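Local structure of AvmM (Streptomyces sp. NBRC 109436, 7FE6) at residues I41-R52 with L130-R141; A143-E151 with Q184-G192. The protein catalyses macrocyclization in alchivemycin A biosynthesis, through dehydration and Michael-type addition. All coordinates share one frame; numbering follows the deposited sequence.

Both contacts are largely buried and draw on strand 135-144, their centres about 24 Å apart. Contact 1 joins that strand to its antiparallel neighbour 40-49 within one sheet, about 10 Å from the centre of the chain against about 17 Å for contact 2 (centre to centre), and its far turn reaches alchivemycin A. Contact 2 joins the chain leaving that strand to the end of strand 178-189 in the other sheet. Contact 1 runs on a ladder and valines over aromatic faces, whereas contact 2 has one backbone pair, a leucine packed on a phenylalanine face and a salt bridge. E42 of contact 1 pairs with R188 of contact 2 in a neighbouring subunit.

Contact 1 (I41-R52 with L130-R141); sequences IEFSVFYTNRGR and LPEVESVTAHVR. With ZHU (Alchivemycin A), chain I.
V136 lies over one face of the Y47 ring, its CB 3.8 Å from the centroid and offset toward the rim, while L130 CD2 meets the ring edge, 3.8 Å from Y47 CD2. In a like CH-pi contact V140 CB lies over one face of the F43 ring, 3.8 Å from its centroid. Both rings take the position between backbone N and carbonyl carbon (chi1 58° for Y47, 61° for F43), which lays each alongside the valine of its cross-strand pair. V45 CG1 touches V140 CG2 between them. The strands form an antiparallel ladder in one sheet of a beta sandwich; this face packs on L60 of the other sheet, and Y47 OH bonds T58. On the other face, R141 NE donates in its own guanidinium plane to E42 OE1 (2.9 Å), but meets the carboxylate from above. E42 OE2 shares a water with H139 ND1 and pairs with R188 of the second subunit, where S44, S135 and T137 also find partners. At the far end N49 ND2 gives a bond to L130 O (3.0 Å) and another to Y53 O, while OD1 closes an Asx turn on G51 N. V133 N bonds N49 O (2.7 Å), holding the type II turn P131-E134 beside alchivemycin A; V133 CG1 lies 3.3 Å from ligand atom C31, and E134 OE1 3.4 Å from C7. R50 NH1 flanks the same ligand.

Contact 2 (A143-E151 with Q184-G192); sequences AFREGITSE and QASFRLGEG
R188 NH1 is gripped by E151 and by the backbone of E191. It donates to E151 OE2 at 3.1 Å, meeting the syn lone pair with OE2 almost in the guanidinium plane, and more weakly to OE1; a further weak bond runs to E191 O. The neighbouring NH2 makes the straighter bond to E191 O, 2.7 Å with an N-H...O angle of 167°. A bend at chi3 turns the arginine head so that carboxylate and carbonyl both sit at its edge, the carboxylate plane tilted 47° from its own. On the remaining side NE pairs with E42 OE2 of the third subunit, so the rotation of the guanidinium is fixed by its own chain and a neighbour. Beside it the backbones form one antiparallel hydrogen-bonded pair: S150 N donates to L189 O and L189 N to S150 O, each 2.9 Å. D68 accepts from S150 OG and E151 N, which probably helps to position this pairing. L189 fills the corner behind it. Its CG stands anti to N (chi1 175°), which sends CD2 over one face of the F144 ring, 4.0 Å from the centroid, and brings it to I148 CG2, also 4.0 Å. CD1 presses on F144 CD2 at 3.7 Å, and F66 of strand 57-66 also touches the leucine. F144 is the last residue of strand 135-144 in one sheet of the sandwich; a type II turn, R145-I148, then brings the chain alongside the end of strand 178-189 in the other, before it turns at E151 into strand 153-162. The crossing thus combines an apolar side with a charged side that faces the third subunit, where the carboxylates of E151 and of that subunit's E42 probably offset the charge of the buried R188 and tie the crossing to the interface.

Contact 1 (I41-R52 with L130-R141)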
loop_
_atom_site.group_PDB
_atom_site.type_symbol
_atom_site.label_atom_id
_atom_site.label_comp_id
_atom_site.label_asym_id
_atom_site.label_seq_id
_atom_site.Cartn_x
_atom_site.Cartn_y
_atom_site.Cartn_z
ATOM N N ILE A 41 4.877 -18.021 3.563
ATOM C CA ILE A 41 4.691 -16.913 2.647
ATOM C C ILE A 41 5.954 -16.062 2.657
ATOM O O ILE A 41 6.690 -16.001 3.653
ATOM C CB ILE A 41 3.466 -16.061 3.022
ATOM C CG1 ILE A 41 3.735 -15.357 4.352
ATOM C CG2 ILE A 41 2.192 -16.942 3.054
ATOM C CD1 ILE A 41 2.890 -14.181 4.611
ATOM N N GLU A 42 6.194 -15.392 1.536
ATOM C CA GLU A 42 7.236 -14.388 1.424
ATOM C C GLU A 42 6.574 -13.072 1.066
ATOM O O GLU A 42 5.738 -13.029 0.167
ATOM C CB GLU A 42 8.262 -14.761 0.354
ATOM C CG GLU A 42 9.398 -13.737 0.192
ATOM C CD GLU A 42 10.596 -14.290 -0.588
ATOM O OE1 GLU A 42 10.761 -15.544 -0.654
ATOM O OE2 GLU A 42 11.383 -13.455 -1.132
ATOM N N PHE A 43 6.936 -12.011 1.771
ATOM C CA PHE A 43 6.523 -10.654 1.440
ATOM C C PHE A 43 7.737 -9.742 1.588
ATOM O O PHE A 43 8.830 -10.175 1.958
ATOM C CB PHE A 43 5.349 -10.166 2.305
ATOM C CG PHE A 43 5.651 -10.116 3.780
ATOM C CD1 PHE A 43 5.438 -11.230 4.588
ATOM C CD2 PHE A 43 6.182 -8.965 4.361
ATOM C CE1 PHE A 43 5.726 -11.190 5.941
ATOM C CE2 PHE A 43 6.456 -8.919 5.711
ATOM C CZ PHE A 43 6.231 -10.047 6.504
ATOM N N SER A 44 7.565 -8.483 1.220
ATOM C CA SER A 44 8.619 -7.517 1.402
ATOM C C SER A 44 8.057 -6.335 2.173
ATOM O O SER A 44 6.852 -6.083 2.189
ATOM C CB SER A 44 9.274 -7.082 0.071
ATOM O OG SER A 44 8.505 -6.145 -0.657
ATOM N N VAL A 45 8.948 -5.660 2.879
ATOM C CA VAL A 45 8.603 -4.482 3.654
ATOM C C VAL A 45 9.825 -3.576 3.606
ATOM O O VAL A 45 10.965 -4.053 3.624
ATOM C CB VAL A 45 8.171 -4.869 5.098
ATOM C CG1 VAL A 45 9.168 -5.852 5.738
ATOM C CG2 VAL A 45 7.960 -3.638 6.001
ATOM N N PHE A 46 9.599 -2.274 3.514
ATOM C CA PHE A 46 10.715 -1.367 3.326
ATOM C C PHE A 46 10.394 -0.056 4.022
ATOM O O PHE A 46 9.237 0.369 4.055
ATOM C CB PHE A 46 11.031 -1.143 1.833
ATOM C CG PHE A 46 9.819 -1.174 0.909
ATOM C CD1 PHE A 46 9.294 -2.383 0.464
ATOM C CD2 PHE A 46 9.247 0.016 0.447
ATOM C CE1 PHE A 46 8.191 -2.419 -0.378
ATOM C CE2 PHE A 46 8.143 0.000 -0.406
ATOM C CZ PHE A 46 7.612 -1.223 -0.831
ATOM N N TYR A 47 11.407 0.575 4.601
ATOM C CA TYR A 47 11.200 1.867 5.237
ATOM C C TYR A 47 11.942 2.941 4.454
ATOM O O TYR A 47 13.050 2.704 3.960
ATOM C CB TYR A 47 11.604 1.840 6.719
ATOM C CG TYR A 47 13.035 1.450 7.057
ATOM C CD1 TYR A 47 13.396 0.101 7.218
ATOM C CD2 TYR A 47 14.012 2.430 7.293
ATOM C CE1 TYR A 47 14.703 -0.271 7.560
ATOM C CE2 TYR A 47 15.319 2.077 7.635
ATOM C CZ TYR A 47 15.657 0.718 7.768
ATOM O OH TYR A 47 16.936 0.365 8.105
ATOM N N THR A 48 11.304 4.112 4.314
ATOM C CA THR A 48 11.748 5.170 3.415
ATOM C C THR A 48 11.819 6.487 4.170
ATOM O O THR A 48 10.912 6.813 4.943
ATOM C CB THR A 48 10.805 5.344 2.220
ATOM O OG1 THR A 48 10.719 4.125 1.472
ATOM C CG2 THR A 48 11.276 6.495 1.301
ATOM N N ASN A 49 12.905 7.237 3.956
ATOM C CA ASN A 49 13.033 8.550 4.582
ATOM C C ASN A 49 12.281 9.553 3.714
ATOM O O ASN A 49 12.786 10.013 2.683
ATOM C CB ASN A 49 14.490 8.952 4.772
ATOM C CG ASN A 49 14.640 10.171 5.677
ATOM O OD1 ASN A 49 13.672 10.881 5.934
ATOM N ND2 ASN A 49 15.852 10.411 6.169
ATOM N N ARG A 50 11.046 9.859 4.118
ATOM C CA ARG A 50 10.240 10.891 3.494
ATOM C C ARG A 50 10.529 12.279 4.043
ATOM O O ARG A 50 9.955 13.249 3.552
ATOM C CB ARG A 50 8.770 10.567 3.698
ATOM C CG ARG A 50 8.355 9.228 3.157
ATOM C CD ARG A 50 8.222 9.278 1.643
ATOM N NE ARG A 50 7.575 8.101 1.084
ATOM C CZ ARG A 50 7.827 7.629 -0.132
ATOM N NH1 ARG A 50 8.722 8.231 -0.909
ATOM N NH2 ARG A 50 7.209 6.540 -0.557
ATOM N N GLY A 51 11.401 12.397 5.038
ATOM C CA GLY A 51 11.817 13.671 5.581
ATOM C C GLY A 51 13.126 14.131 4.979
ATOM O O GLY A 51 13.572 13.635 3.939
ATOM N N ARG A 52 13.761 15.086 5.651
ATOM C CA ARG A 52 15.036 15.606 5.183
ATOM C C ARG A 52 16.212 15.349 6.117
ATOM O O ARG A 52 17.354 15.548 5.690
ATOM C CB ARG A 52 14.928 17.113 4.897
ATOM C CG ARG A 52 13.929 17.442 3.797
ATOM C CD ARG A 52 14.280 18.729 3.069
ATOM N NE ARG A 52 14.109 18.602 1.621
ATOM C CZ ARG A 52 15.085 18.747 0.725
ATOM N NH1 ARG A 52 14.815 18.596 -0.569
ATOM N NH2 ARG A 52 16.313 19.084 1.115
ATOM N N LEU A 130 20.400 6.395 6.772
ATOM C CA LEU A 130 19.199 6.526 5.933
ATOM C C LEU A 130 19.025 7.954 5.414
ATOM O O LEU A 130 18.308 8.770 6.019
ATOM C CB LEU A 130 17.945 6.065 6.682
ATOM C CG LEU A 130 16.699 5.960 5.772
ATOM C CD1 LEU A 130 16.810 4.783 4.792
ATOM C CD2 LEU A 130 15.389 5.898 6.560
ATOM N N PRO A 131 19.623 8.289 4.277
ATOM C CA PRO A 131 19.462 9.641 3.727
ATOM C C PRO A 131 18.063 9.854 3.164
ATOM O O PRO A 131 17.310 8.908 2.913
ATOM C CB PRO A 131 20.521 9.714 2.618
ATOM C CG PRO A 131 21.411 8.502 2.830
ATOM C CD PRO A 131 20.533 7.468 3.466
ATOM N N GLU A 132 17.745 11.127 2.916
ATOM C CA GLU A 132 16.414 11.482 2.444
ATOM C C GLU A 132 16.143 10.760 1.137
ATOM O O GLU A 132 17.060 10.543 0.337
ATOM C CB GLU A 132 16.266 13.000 2.261
ATOM C CG GLU A 132 16.994 13.630 1.064
ATOM C CD GLU A 132 16.656 15.134 0.858
ATOM O OE1 GLU A 132 17.525 15.865 0.336
ATOM O OE2 GLU A 132 15.526 15.589 1.176
ATOM N N VAL A 133 14.901 10.283 0.989
ATOM C CA VAL A 133 14.427 9.644 -0.232
ATOM C C VAL A 133 14.955 8.212 -0.312
ATOM O O VAL A 133 14.463 7.397 -1.101
ATOM C CB VAL A 133 14.799 10.496 -1.471
ATOM C CG1 VAL A 133 14.332 9.864 -2.762
ATOM C CG2 VAL A 133 14.179 11.897 -1.363
ATOM N N GLU A 134 15.930 7.866 0.524
ATOM C CA GLU A 134 16.448 6.508 0.441
ATOM C C GLU A 134 15.556 5.532 1.217
ATOM O O GLU A 134 14.732 5.914 2.064
ATOM C CB GLU A 134 17.882 6.440 0.966
ATOM C CG GLU A 134 18.890 7.352 0.282
ATOM C CD GLU A 134 19.223 6.956 -1.138
ATOM O OE1 GLU A 134 18.943 5.812 -1.553
ATOM O OE2 GLU A 134 19.812 7.801 -1.837
ATOM N N SER A 135 15.782 4.243 0.970
ATOM C CA SER A 135 14.934 3.234 1.586
ATOM C C SER A 135 15.729 1.959 1.809
ATOM O O SER A 135 16.724 1.704 1.120
ATOM C CB SER A 135 13.670 2.954 0.743
ATOM O OG SER A 135 13.936 2.081 -0.333
ATOM N N VAL A 136 15.276 1.173 2.798
ATOM C CA VAL A 136 15.849 -0.124 3.159
ATOM C C VAL A 136 14.730 -1.158 3.117
ATOM O O VAL A 136 13.643 -0.920 3.653
ATOM C CB VAL A 136 16.506 -0.097 4.562
ATOM C CG1 VAL A 136 16.925 -1.504 5.011
ATOM C CG2 VAL A 136 17.700 0.868 4.603
ATOM N N THR A 137 15.000 -2.310 2.513
ATOM C CA THR A 137 14.003 -3.355 2.348
ATOM C C THR A 137 14.403 -4.580 3.153
ATOM O O THR A 137 15.575 -4.972 3.162
ATOM C CB THR A 137 13.870 -3.774 0.869
ATOM O OG1 THR A 137 13.289 -2.725 0.085
ATOM C CG2 THR A 137 13.051 -5.066 0.713
ATOM N N ALA A 138 13.414 -5.207 3.787
ATOM C CA ALA A 138 13.544 -6.565 4.279
ATOM C C ALA A 138 12.645 -7.431 3.417
ATOM O O ALA A 138 11.452 -7.134 3.264
ATOM C CB ALA A 138 13.164 -6.674 5.760
ATOM N N HIS A 139 13.215 -8.466 2.817
ATOM C CA HIS A 139 12.413 -9.547 2.265
ATOM C C HIS A 139 12.168 -10.542 3.402
ATOM O O HIS A 139 13.100 -10.882 4.133
ATOM C CB HIS A 139 13.146 -10.205 1.096
ATOM C CG HIS A 139 13.445 -9.277 -0.042
ATOM N ND1 HIS A 139 12.663 -9.219 -1.183
ATOM C CD2 HIS A 139 14.424 -8.349 -0.205
ATOM C CE1 HIS A 139 13.166 -8.313 -2.008
ATOM N NE2 HIS A 139 14.235 -7.774 -1.440
ATOM N N VAL A 140 10.924 -10.975 3.591
ATOM C CA VAL A 140 10.568 -11.698 4.811
ATOM C C VAL A 140 9.859 -13.004 4.459
ATOM O O VAL A 140 8.871 -12.998 3.718
ATOM C CB VAL A 140 9.667 -10.851 5.728
ATOM C CG1 VAL A 140 9.452 -11.577 7.027
ATOM C CG2 VAL A 140 10.248 -9.515 5.968
ATOM N N ARG A 141 10.320 -14.109 5.041
ATOM C CA ARG A 141 9.663 -15.400 4.906
ATOM C C ARG A 141 9.084 -15.799 6.258
ATOM O O ARG A 141 9.816 -15.889 7.262
ATOM C CB ARG A 141 10.623 -16.461 4.382
ATOM C CG ARG A 141 10.958 -16.326 2.915
ATOM C CD ARG A 141 12.170 -17.176 2.521
ATOM N NE ARG A 141 12.482 -17.036 1.111
ATOM C CZ ARG A 141 13.649 -17.345 0.550
ATOM N NH1 ARG A 141 14.664 -17.808 1.279
ATOM N NH2 ARG A 141 13.818 -17.155 -0.758
HETATM C C1 ZHU I . 10.359 5.384 -3.039
HETATM C C11 ZHU I . 16.413 4.228 -8.239
HETATM C C12 ZHU I . 14.956 3.763 -8.185
HETATM C C14 ZHU I . 14.865 5.576 -9.897
HETATM C C15 ZHU I . 14.376 6.693 -10.455
HETATM C C17 ZHU I . 14.575 7.804 -12.685
HETATM C C19 ZHU I . 14.381 10.177 -12.233
HETATM C C2 ZHU I . 11.808 5.138 -3.380
HETATM C C21 ZHU I . 13.871 12.075 -10.702
HETATM C C22 ZHU I . 15.260 11.932 -10.096
HETATM C C24 ZHU I . 15.747 9.919 -11.584
HETATM C C25 ZHU I . 15.674 8.729 -10.588
HETATM C C27 ZHU I . 17.099 8.079 -8.434
HETATM C C28 ZHU I . 17.641 11.319 -10.542
HETATM C C29 ZHU I . 12.925 12.675 -9.671
HETATM C C31 ZHU I . 12.079 7.444 -2.849
HETATM C C35 ZHU I . 18.993 3.546 -5.464
HETATM C C38 ZHU I . 18.191 7.705 -6.163
HETATM C C5 ZHU I . 14.807 6.682 -4.764
HETATM C C7 ZHU I . 17.114 5.863 -4.455
HETATM C C9 ZHU I . 17.868 4.228 -6.246
HETATM N N33 ZHU I . 16.738 7.517 -6.170
HETATM O O32 ZHU I . 14.683 5.068 -2.987
HETATM O O34 ZHU I . 16.233 3.560 -4.586
HETATM O O36 ZHU I . 17.994 8.301 -10.591
HETATM O O40 ZHU I . 19.648 8.371 -8.199
HETATM O O41 ZHU I . 14.813 7.569 -7.651
HETATM O O HOH W 1 10.278 -10.759 -1.536
#

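Contact 2 (A143-E151 with Q184-G192)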
loop_
_atom_site.group_PDB
_atom_site.type_symbol
_atom_site.label_atom_id
_atom_site.label_comp_id
_atom_site.label_asym_id
_atom_site.label_seq_id
_atom_site.Cartn_x
_atom_site.Cartn_y
_atom_site.Cartn_z
ATOM N N ALA A 143 6.078 -18.224 8.464
ATOM C CA ALA A 143 5.231 -19.400 8.557
ATOM C C ALA A 143 4.809 -19.561 10.007
ATOM O O ALA A 143 5.656 -19.550 10.904
ATOM C CB ALA A 143 5.969 -20.653 8.057
ATOM N N PHE A 144 3.511 -19.705 10.240
ATOM C CA PHE A 144 3.032 -20.072 11.561
ATOM C C PHE A 144 2.889 -21.577 11.638
ATOM O O PHE A 144 2.588 -22.240 10.643
ATOM C CB PHE A 144 1.705 -19.406 11.876
ATOM C CG PHE A 144 1.801 -17.925 11.971
ATOM C CD1 PHE A 144 2.105 -17.313 13.188
ATOM C CD2 PHE A 144 1.622 -17.134 10.847
ATOM C CE1 PHE A 144 2.202 -15.931 13.275
ATOM C CE2 PHE A 144 1.721 -15.757 10.930
ATOM C CZ PHE A 144 2.008 -15.155 12.138
ATOM N N ARG A 145 3.128 -22.123 12.827
ATOM C CA ARG A 145 2.996 -23.557 12.971
ATOM C C ARG A 145 1.544 -23.953 12.729
ATOM O O ARG A 145 0.617 -23.170 12.959
ATOM C CB ARG A 145 3.462 -24.010 14.361
ATOM C CG ARG A 145 2.609 -23.497 15.514
ATOM C CD ARG A 145 3.066 -24.081 16.852
ATOM N NE ARG A 145 2.175 -23.724 17.954
ATOM C CZ ARG A 145 0.983 -24.280 18.149
ATOM N NH1 ARG A 145 0.535 -25.204 17.308
ATOM N NH2 ARG A 145 0.230 -23.910 19.174
ATOM N N GLU A 146 1.359 -25.168 12.221
ATOM C CA GLU A 146 0.024 -25.718 12.063
ATOM C C GLU A 146 -0.679 -25.748 13.411
ATOM O O GLU A 146 -0.052 -25.922 14.461
ATOM C CB GLU A 146 0.113 -27.129 11.493
ATOM C CG GLU A 146 0.383 -27.179 10.011
ATOM C CD GLU A 146 0.540 -28.601 9.499
ATOM O OE1 GLU A 146 0.249 -29.547 10.270
ATOM O OE2 GLU A 146 0.928 -28.764 8.314
ATOM N N GLY A 147 -1.995 -25.596 13.383
ATOM C CA GLY A 147 -2.748 -25.729 14.603
ATOM C C GLY A 147 -2.876 -24.474 15.433
ATOM O O GLY A 147 -3.397 -24.547 16.553
ATOM N N ILE A 148 -2.384 -23.334 14.954
ATOM C CA ILE A 148 -2.630 -22.061 15.615
ATOM C C ILE A 148 -3.362 -21.168 14.625
ATOM O O ILE A 148 -3.037 -21.157 13.431
ATOM C CB ILE A 148 -1.323 -21.435 16.151
ATOM C CG1 ILE A 148 -1.623 -20.237 17.058
ATOM C CG2 ILE A 148 -0.369 -21.065 15.016
ATOM C CD1 ILE A 148 -0.432 -19.818 17.940
ATOM N N THR A 149 -4.413 -20.498 15.097
ATOM C CA THR A 149 -5.260 -19.680 14.242
ATOM C C THR A 149 -5.532 -18.334 14.898
ATOM O O THR A 149 -5.316 -18.148 16.102
ATOM C CB THR A 149 -6.607 -20.345 13.952
ATOM O OG1 THR A 149 -7.347 -20.473 15.174
ATOM C CG2 THR A 149 -6.410 -21.707 13.296
ATOM N N SER A 150 -6.016 -17.392 14.083
ATOM C CA SER A 150 -6.433 -16.099 14.596
ATOM C C SER A 150 -7.400 -15.457 13.610
ATOM O O SER A 150 -7.172 -15.499 12.400
ATOM C CB SER A 150 -5.225 -15.191 14.834
ATOM O OG SER A 150 -5.661 -13.910 15.232
ATOM N N GLU A 151 -8.458 -14.846 14.125
ATOM C CA GLU A 151 -9.457 -14.233 13.273
ATOM C C GLU A 151 -9.299 -12.720 13.130
ATOM O O GLU A 151 -10.035 -12.097 12.354
ATOM C CB GLU A 151 -10.840 -14.634 13.778
ATOM C CG GLU A 151 -11.070 -16.100 13.419
ATOM C CD GLU A 151 -10.901 -16.291 11.905
ATOM O OE1 GLU A 151 -11.706 -15.645 11.170
ATOM O OE2 GLU A 151 -9.935 -16.979 11.452
ATOM N N GLN A 184 0.602 -0.981 9.155
ATOM C CA GLN A 184 -0.178 -2.147 9.536
ATOM C C GLN A 184 -0.462 -2.986 8.305
ATOM O O GLN A 184 -0.588 -2.468 7.194
ATOM C CB GLN A 184 -1.495 -1.711 10.203
ATOM C CG GLN A 184 -2.448 -2.811 10.669
ATOM C CD GLN A 184 -3.650 -2.253 11.445
ATOM O OE1 GLN A 184 -3.662 -1.095 11.841
ATOM N NE2 GLN A 184 -4.679 -3.060 11.604
ATOM N N ALA A 185 -0.547 -4.291 8.511
ATOM C CA ALA A 185 -1.128 -5.198 7.531
ATOM C C ALA A 185 -2.016 -6.147 8.320
ATOM O O ALA A 185 -1.506 -6.946 9.116
ATOM C CB ALA A 185 -0.044 -5.942 6.757
ATOM N N SER A 186 -3.336 -6.035 8.137
ATOM C CA SER A 186 -4.283 -6.900 8.836
ATOM C C SER A 186 -4.536 -8.170 8.047
ATOM O O SER A 186 -4.640 -8.150 6.827
ATOM C CB SER A 186 -5.610 -6.191 9.077
ATOM O OG SER A 186 -5.440 -5.105 9.959
ATOM N N PHE A 187 -4.672 -9.275 8.750
ATOM C CA PHE A 187 -4.853 -10.545 8.071
ATOM C C PHE A 187 -5.610 -11.469 9.005
ATOM O O PHE A 187 -5.907 -11.114 10.145
ATOM C CB PHE A 187 -3.495 -11.135 7.643
ATOM C CG PHE A 187 -2.624 -11.566 8.794
ATOM C CD1 PHE A 187 -1.850 -10.645 9.477
ATOM C CD2 PHE A 187 -2.557 -12.912 9.171
ATOM C CE1 PHE A 187 -1.039 -11.050 10.539
ATOM C CE2 PHE A 187 -1.769 -13.323 10.219
ATOM C CZ PHE A 187 -0.999 -12.395 10.908
ATOM N N ARG A 188 -6.013 -12.615 8.478
ATOM C CA ARG A 188 -6.470 -13.730 9.283
ATOM C C ARG A 188 -5.494 -14.882 9.109
ATOM O O ARG A 188 -4.927 -15.075 8.026
ATOM C CB ARG A 188 -7.874 -14.167 8.885
ATOM C CG ARG A 188 -8.970 -13.201 9.283
ATOM C CD ARG A 188 -10.316 -13.869 9.127
ATOM N NE ARG A 188 -10.492 -14.421 7.784
ATOM C CZ ARG A 188 -10.398 -15.717 7.478
ATOM N NH1 ARG A 188 -10.134 -16.616 8.425
ATOM N NH2 ARG A 188 -10.572 -16.119 6.224
ATOM N N LEU A 189 -5.312 -15.657 10.170
ATOM C CA LEU A 189 -4.518 -16.884 10.120
ATOM C C LEU A 189 -5.501 -18.042 10.219
ATOM O O LEU A 189 -5.990 -18.358 11.309
ATOM C CB LEU A 189 -3.496 -16.912 11.249
ATOM C CG LEU A 189 -2.635 -18.161 11.454
ATOM C CD1 LEU A 189 -1.809 -18.478 10.208
ATOM C CD2 LEU A 189 -1.765 -18.038 12.725
ATOM N N GLY A 190 -5.784 -18.679 9.084
ATOM C CA GLY A 190 -6.797 -19.722 9.026
ATOM C C GLY A 190 -7.230 -20.131 7.631
ATOM O O GLY A 190 -6.406 -20.182 6.705
ATOM N N GLU A 191 -8.515 -20.462 7.476
ATOM C CA GLU A 191 -9.045 -20.939 6.202
ATOM C C GLU A 191 -9.571 -19.788 5.358
ATOM O O GLU A 191 -10.112 -18.802 5.871
ATOM C CB GLU A 191 -10.166 -21.970 6.382
ATOM C CG GLU A 191 -9.719 -23.337 6.826
ATOM C CD GLU A 191 -10.900 -24.273 7.043
ATOM O OE1 GLU A 191 -11.998 -23.988 6.492
ATOM O OE2 GLU A 191 -10.733 -25.291 7.757
ATOM N N GLY A 192 -9.429 -19.941 4.046
ATOM C CA GLY A 192 -9.855 -18.932 3.110
ATOM C C GLY A 192 -11.358 -18.865 2.958
ATOM O O GLY A 192 -12.105 -19.675 3.530
#